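Long-range contact in pullulanase (Klebsiella oxytoca, PDB 2YOC), which hydrolyses the alpha-1,6-glucosidic linkages of pullulan and related branched glucans, and is a substrate of a type 2 secretion system: residues B[864-876]-B[886-900]. Numbering follows the deposited sequence.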
loop_
_atom_site.group_PDB
_atom_site.type_symbol
_atom_site.label_atom_id
_atom_site.label_comp_id
_atom_site.label_asym_id
_atom_site.label_seq_id
_atom_site.Cartn_x
_atom_site.Cartn_y
_atom_site.Cartn_z
ATOM N N GLN B 864 -10.465 -33.888 -7.464
ATOM C CA GLN B 864 -11.707 -34.627 -7.520
ATOM C C GLN B 864 -11.552 -35.834 -8.440
ATOM O O GLN B 864 -10.970 -35.728 -9.528
ATOM C CB GLN B 864 -12.795 -33.699 -8.060
ATOM C CG GLN B 864 -14.157 -34.344 -8.054
ATOM C CD GLN B 864 -15.202 -33.488 -8.688
ATOM O OE1 GLN B 864 -14.940 -32.698 -9.609
ATOM N NE2 GLN B 864 -16.430 -33.667 -8.226
ATOM N N GLN B 865 -12.117 -36.970 -8.028
ATOM C CA GLN B 865 -12.158 -38.147 -8.890
ATOM C C GLN B 865 -12.921 -37.720 -10.163
ATOM O O GLN B 865 -13.959 -37.068 -10.065
ATOM C CB GLN B 865 -12.881 -39.305 -8.171
ATOM C CG GLN B 865 -13.663 -40.255 -9.074
ATOM C CD GLN B 865 -14.875 -40.853 -8.405
ATOM O OE1 GLN B 865 -15.412 -40.340 -7.414
ATOM N NE2 GLN B 865 -15.363 -41.932 -8.984
ATOM N N GLY B 866 -12.355 -38.044 -11.321
ATOM C CA GLY B 866 -12.940 -37.772 -12.632
ATOM C C GLY B 866 -12.337 -36.624 -13.415
ATOM O O GLY B 866 -12.627 -36.499 -14.605
ATOM N N SER B 867 -11.512 -35.756 -12.774
ATOM C CA SER B 867 -10.904 -34.598 -13.461
ATOM C C SER B 867 -10.022 -34.997 -14.632
ATOM O O SER B 867 -9.974 -34.271 -15.634
ATOM C CB SER B 867 -10.159 -33.699 -12.491
ATOM O OG SER B 867 -11.052 -33.263 -11.485
ATOM N N GLU B 868 -9.419 -36.209 -14.531
ATOM C CA GLU B 868 -8.592 -36.859 -15.549
ATOM C C GLU B 868 -9.453 -37.327 -16.747
ATOM O O GLU B 868 -8.898 -37.740 -17.767
ATOM C CB GLU B 868 -7.835 -38.062 -14.922
ATOM C CG GLU B 868 -8.645 -39.342 -14.697
ATOM C CD GLU B 868 -9.631 -39.392 -13.542
ATOM O OE1 GLU B 868 -9.745 -38.378 -12.818
ATOM O OE2 GLU B 868 -10.251 -40.460 -13.327
ATOM N N LEU B 869 -10.804 -37.335 -16.580
ATOM C CA LEU B 869 -11.797 -37.748 -17.568
ATOM C C LEU B 869 -12.760 -36.597 -17.820
ATOM O O LEU B 869 -13.953 -36.814 -18.038
ATOM C CB LEU B 869 -12.550 -39.012 -17.110
ATOM C CG LEU B 869 -11.694 -40.240 -16.705
ATOM C CD1 LEU B 869 -12.557 -41.364 -16.176
ATOM C CD2 LEU B 869 -10.794 -40.718 -17.834
ATOM N N LEU B 870 -12.250 -35.353 -17.760
ATOM C CA LEU B 870 -12.991 -34.110 -18.019
ATOM C C LEU B 870 -14.372 -34.074 -17.358
ATOM O O LEU B 870 -15.300 -33.464 -17.897
ATOM C CB LEU B 870 -13.107 -33.902 -19.551
ATOM C CG LEU B 870 -11.801 -33.974 -20.338
ATOM C CD1 LEU B 870 -12.055 -34.193 -21.788
ATOM C CD2 LEU B 870 -10.978 -32.726 -20.145
ATOM N N ARG B 871 -14.505 -34.735 -16.189
ATOM C CA ARG B 871 -15.765 -34.883 -15.458
ATOM C C ARG B 871 -16.632 -33.665 -15.485
ATOM O O ARG B 871 -16.163 -32.546 -15.243
ATOM C CB ARG B 871 -15.572 -35.378 -14.012
ATOM C CG ARG B 871 -16.859 -35.848 -13.336
ATOM C CD ARG B 871 -16.633 -36.131 -11.871
ATOM N NE ARG B 871 -17.836 -36.628 -11.203
ATOM C CZ ARG B 871 -17.843 -37.143 -9.979
ATOM N NH1 ARG B 871 -16.711 -37.255 -9.293
ATOM N NH2 ARG B 871 -18.969 -37.595 -9.452
ATOM N N SER B 872 -17.907 -33.924 -15.799
ATOM C CA SER B 872 -19.000 -32.980 -15.836
ATOM C C SER B 872 -20.176 -33.492 -14.983
ATOM O O SER B 872 -20.340 -34.694 -14.779
ATOM C CB SER B 872 -19.436 -32.744 -17.273
ATOM O OG SER B 872 -20.567 -31.888 -17.336
ATOM N N LYS B 873 -20.966 -32.552 -14.464
ATOM C CA LYS B 873 -22.167 -32.770 -13.654
ATOM C C LYS B 873 -23.321 -32.008 -14.351
ATOM O O LYS B 873 -24.367 -31.759 -13.754
ATOM C CB LYS B 873 -21.926 -32.264 -12.205
ATOM C CG LYS B 873 -21.025 -33.196 -11.414
ATOM C CD LYS B 873 -20.772 -32.743 -9.987
ATOM C CE LYS B 873 -19.795 -33.667 -9.281
ATOM N NZ LYS B 873 -19.593 -33.284 -7.862
ATOM N N SER B 874 -23.118 -31.681 -15.641
ATOM C CA SER B 874 -24.008 -30.890 -16.485
ATOM C C SER B 874 -24.543 -29.643 -15.763
ATOM O O SER B 874 -25.745 -29.354 -15.705
ATOM C CB SER B 874 -25.009 -31.729 -17.298
ATOM O OG SER B 874 -26.260 -31.993 -16.686
ATOM N N PHE B 875 -23.556 -28.934 -15.166
ATOM C CA PHE B 875 -23.640 -27.672 -14.431
ATOM C C PHE B 875 -24.207 -27.760 -13.004
ATOM O O PHE B 875 -24.499 -26.716 -12.395
ATOM C CB PHE B 875 -24.252 -26.544 -15.295
ATOM C CG PHE B 875 -23.531 -26.320 -16.611
ATOM C CD1 PHE B 875 -22.368 -25.554 -16.667
ATOM C CD2 PHE B 875 -24.000 -26.892 -17.790
ATOM C CE1 PHE B 875 -21.695 -25.357 -17.874
ATOM C CE2 PHE B 875 -23.331 -26.688 -19.000
ATOM C CZ PHE B 875 -22.192 -25.912 -19.036
ATOM N N THR B 876 -24.316 -28.992 -12.448
ATOM C CA THR B 876 -24.822 -29.151 -11.088
ATOM C C THR B 876 -23.811 -28.556 -10.122
ATOM O O THR B 876 -22.622 -28.868 -10.213
ATOM C CB THR B 876 -25.150 -30.610 -10.770
ATOM O OG1 THR B 876 -25.963 -31.124 -11.812
ATOM C CG2 THR B 876 -25.904 -30.765 -9.464
ATOM N N PHE B 886 -26.466 -37.330 -12.381
ATOM C CA PHE B 886 -25.555 -36.191 -12.488
ATOM C C PHE B 886 -24.112 -36.439 -12.069
ATOM O O PHE B 886 -23.201 -35.896 -12.688
ATOM C CB PHE B 886 -26.148 -34.938 -11.836
ATOM C CG PHE B 886 -27.340 -34.416 -12.594
ATOM C CD1 PHE B 886 -27.176 -33.568 -13.685
ATOM C CD2 PHE B 886 -28.627 -34.810 -12.250
ATOM C CE1 PHE B 886 -28.286 -33.106 -14.410
ATOM C CE2 PHE B 886 -29.737 -34.357 -12.978
ATOM C CZ PHE B 886 -29.558 -33.504 -14.051
ATOM N N ASN B 887 -23.906 -37.289 -11.060
ATOM C CA ASN B 887 -22.598 -37.623 -10.505
ATOM C C ASN B 887 -21.928 -38.802 -11.209
ATOM O O ASN B 887 -21.042 -39.446 -10.653
ATOM C CB ASN B 887 -22.762 -37.897 -9.023
ATOM C CG ASN B 887 -22.970 -36.666 -8.216
ATOM O OD1 ASN B 887 -22.012 -36.024 -7.762
ATOM N ND2 ASN B 887 -24.219 -36.372 -7.936
ATOM N N ARG B 888 -22.331 -39.061 -12.435
ATOM C CA ARG B 888 -21.842 -40.164 -13.243
ATOM C C ARG B 888 -20.421 -39.956 -13.719
ATOM O O ARG B 888 -20.082 -38.886 -14.243
ATOM C CB ARG B 888 -22.786 -40.374 -14.437
ATOM C CG ARG B 888 -22.348 -41.429 -15.416
ATOM C CD ARG B 888 -23.333 -41.559 -16.538
ATOM N NE ARG B 888 -22.832 -42.482 -17.549
ATOM C CZ ARG B 888 -22.239 -42.109 -18.677
ATOM N NH1 ARG B 888 -22.098 -40.815 -18.966
ATOM N NH2 ARG B 888 -21.793 -43.022 -19.533
ATOM N N VAL B 889 -19.588 -40.999 -13.519
ATOM C CA VAL B 889 -18.203 -41.064 -13.998
ATOM C C VAL B 889 -18.090 -42.290 -14.923
ATOM O O VAL B 889 -18.043 -43.424 -14.436
ATOM C CB VAL B 889 -17.136 -41.063 -12.874
ATOM C CG1 VAL B 889 -15.726 -41.046 -13.463
ATOM C CG2 VAL B 889 -17.324 -39.871 -11.961
ATOM N N ASP B 890 -18.079 -42.064 -16.244
ATOM C CA ASP B 890 -17.999 -43.160 -17.207
ATOM C C ASP B 890 -16.600 -43.803 -17.323
ATOM O O ASP B 890 -15.761 -43.302 -18.074
ATOM C CB ASP B 890 -18.518 -42.715 -18.578
ATOM C CG ASP B 890 -18.531 -43.820 -19.610
ATOM O OD1 ASP B 890 -18.364 -45.004 -19.222
ATOM O OD2 ASP B 890 -18.715 -43.507 -20.800
ATOM N N TYR B 891 -16.365 -44.939 -16.640
ATOM C CA TYR B 891 -15.058 -45.588 -16.728
ATOM C C TYR B 891 -14.816 -46.371 -18.034
ATOM O O TYR B 891 -13.706 -46.864 -18.264
ATOM C CB TYR B 891 -14.660 -46.339 -15.430
ATOM C CG TYR B 891 -14.227 -45.409 -14.309
ATOM C CD1 TYR B 891 -12.964 -44.815 -14.313
ATOM C CD2 TYR B 891 -15.082 -45.116 -13.250
ATOM C CE1 TYR B 891 -12.582 -43.919 -13.314
ATOM C CE2 TYR B 891 -14.706 -44.236 -12.233
ATOM C CZ TYR B 891 -13.457 -43.629 -12.274
ATOM O OH TYR B 891 -13.078 -42.748 -11.280
ATOM N N SER B 892 -15.842 -46.415 -18.923
ATOM C CA SER B 892 -15.755 -47.043 -20.250
ATOM C C SER B 892 -15.351 -45.988 -21.311
ATOM O O SER B 892 -15.258 -46.301 -22.499
ATOM C CB SER B 892 -17.072 -47.721 -20.618
ATOM O OG SER B 892 -17.946 -46.859 -21.336
ATOM N N LEU B 893 -15.119 -44.740 -20.852
ATOM C CA LEU B 893 -14.687 -43.545 -21.596
ATOM C C LEU B 893 -15.426 -43.254 -22.900
ATOM O O LEU B 893 -14.819 -43.255 -23.967
ATOM C CB LEU B 893 -13.152 -43.482 -21.817
ATOM C CG LEU B 893 -12.182 -43.991 -20.751
ATOM C CD1 LEU B 893 -10.759 -43.549 -21.105
ATOM C CD2 LEU B 893 -12.558 -43.499 -19.352
ATOM N N GLN B 894 -16.719 -43.000 -22.819
ATOM C CA GLN B 894 -17.494 -42.661 -24.007
ATOM C C GLN B 894 -17.810 -41.182 -23.975
ATOM O O GLN B 894 -17.898 -40.554 -25.031
ATOM C CB GLN B 894 -18.781 -43.503 -24.098
ATOM C CG GLN B 894 -18.537 -45.003 -24.307
ATOM C CD GLN B 894 -17.661 -45.289 -25.507
ATOM O OE1 GLN B 894 -16.553 -45.826 -25.374
ATOM N NE2 GLN B 894 -18.117 -44.890 -26.699
ATOM N N ASP B 895 -17.961 -40.630 -22.750
ATOM C CA ASP B 895 -18.291 -39.229 -22.464
ATOM C C ASP B 895 -18.025 -38.822 -20.997
ATOM O O ASP B 895 -17.978 -39.663 -20.095
ATOM C CB ASP B 895 -19.765 -38.933 -22.827
ATOM C CG ASP B 895 -20.761 -39.567 -21.881
ATOM O OD1 ASP B 895 -20.781 -40.818 -21.792
ATOM O OD2 ASP B 895 -21.508 -38.813 -21.219
ATOM N N ASN B 896 -17.941 -37.506 -20.781
ATOM C CA ASN B 896 -17.692 -36.855 -19.505
ATOM C C ASN B 896 -18.997 -36.510 -18.763
ATOM O O ASN B 896 -18.943 -35.773 -17.765
ATOM C CB ASN B 896 -16.861 -35.584 -19.742
ATOM C CG ASN B 896 -17.600 -34.455 -20.437
ATOM O OD1 ASN B 896 -18.575 -34.660 -21.190
ATOM N ND2 ASN B 896 -17.126 -33.236 -20.221
ATOM N N ASN B 897 -20.159 -37.022 -19.249
ATOM C CA ASN B 897 -21.473 -36.788 -18.640
ATOM C C ASN B 897 -21.934 -35.319 -18.780
ATOM O O ASN B 897 -22.749 -34.819 -17.993
ATOM C CB ASN B 897 -21.509 -37.307 -17.181
ATOM C CG ASN B 897 -22.879 -37.557 -16.625
ATOM O OD1 ASN B 897 -23.685 -38.300 -17.193
ATOM N ND2 ASN B 897 -23.141 -36.990 -15.455
ATOM N N TYR B 898 -21.429 -34.642 -19.812
ATOM C CA TYR B 898 -21.801 -33.253 -20.066
ATOM C C TYR B 898 -23.112 -33.211 -20.825
ATOM O O TYR B 898 -23.386 -34.134 -21.590
ATOM C CB TYR B 898 -20.677 -32.538 -20.828
ATOM C CG TYR B 898 -20.914 -31.075 -21.143
ATOM C CD1 TYR B 898 -20.710 -30.090 -20.178
ATOM C CD2 TYR B 898 -21.244 -30.665 -22.431
ATOM C CE1 TYR B 898 -20.875 -28.736 -20.477
ATOM C CE2 TYR B 898 -21.408 -29.313 -22.742
ATOM C CZ TYR B 898 -21.222 -28.353 -21.761
ATOM O OH TYR B 898 -21.389 -27.023 -22.064
ATOM N N ASN B 899 -23.936 -32.169 -20.586
ATOM C CA ASN B 899 -25.245 -31.974 -21.232
ATOM C C ASN B 899 -26.089 -33.271 -21.212
ATOM O O ASN B 899 -26.242 -33.974 -22.229
ATOM C CB ASN B 899 -25.079 -31.385 -22.650
ATOM C CG ASN B 899 -26.353 -31.094 -23.370
ATOM O OD1 ASN B 899 -27.311 -30.575 -22.804
ATOM N ND2 ASN B 899 -26.385 -31.449 -24.639
ATOM N N VAL B 900 -26.535 -33.619 -19.997
ATOM C CA VAL B 900 -27.333 -34.808 -19.719
ATOM C C VAL B 900 -28.648 -34.379 -19.086
ATOM O O VAL B 900 -29.421 -35.223 -18.636
ATOM C CB VAL B 900 -26.567 -35.852 -18.865
ATOM C CG1 VAL B 900 -25.381 -36.422 -19.631
ATOM C CG2 VAL B 900 -26.124 -35.278 -17.512
#
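The R871 guanidinium lies between V889, whose CG2 sits over the centre of one face 3.3 Å above the plane, and K873 CE, nearer the rim of the opposite face. Q865 O lies at the edge, in the guanidinium plane, and accepts from NH1, which is tilted from the carbonyl plane. The setting follows 860-864, the eighth strand of the glycosidase (beta/alpha)8 barrel: 886-889 runs back along 864-876, and after the turn at D890-L893, N896-Y898 runs beside it in the same direction. R871 illustrates how one extended side chain reaches several partners: with CG anti to the backbone N (chi1 -167°), NH2 makes a weak bond to N887 O and a salt bridge with D421.

Around the F886 ring, S874 OG meets CE1 in plane at the edge, although its hydrogen-bonding partner is G901 O. The Y898 ring receives S872 OG at its edge, a hydroxyl bonded to D828, while F875 CZ approaches obliquely, 3.4 Å from Y898 CE1. L869 packs CD1 against Y891 CE1 and CD2 against L893 CD2. N896 binds the other loop twice: its carbonyl O accepts from S872 N at 2.9 Å, and ND2 donates to L870 O at 3.0 Å.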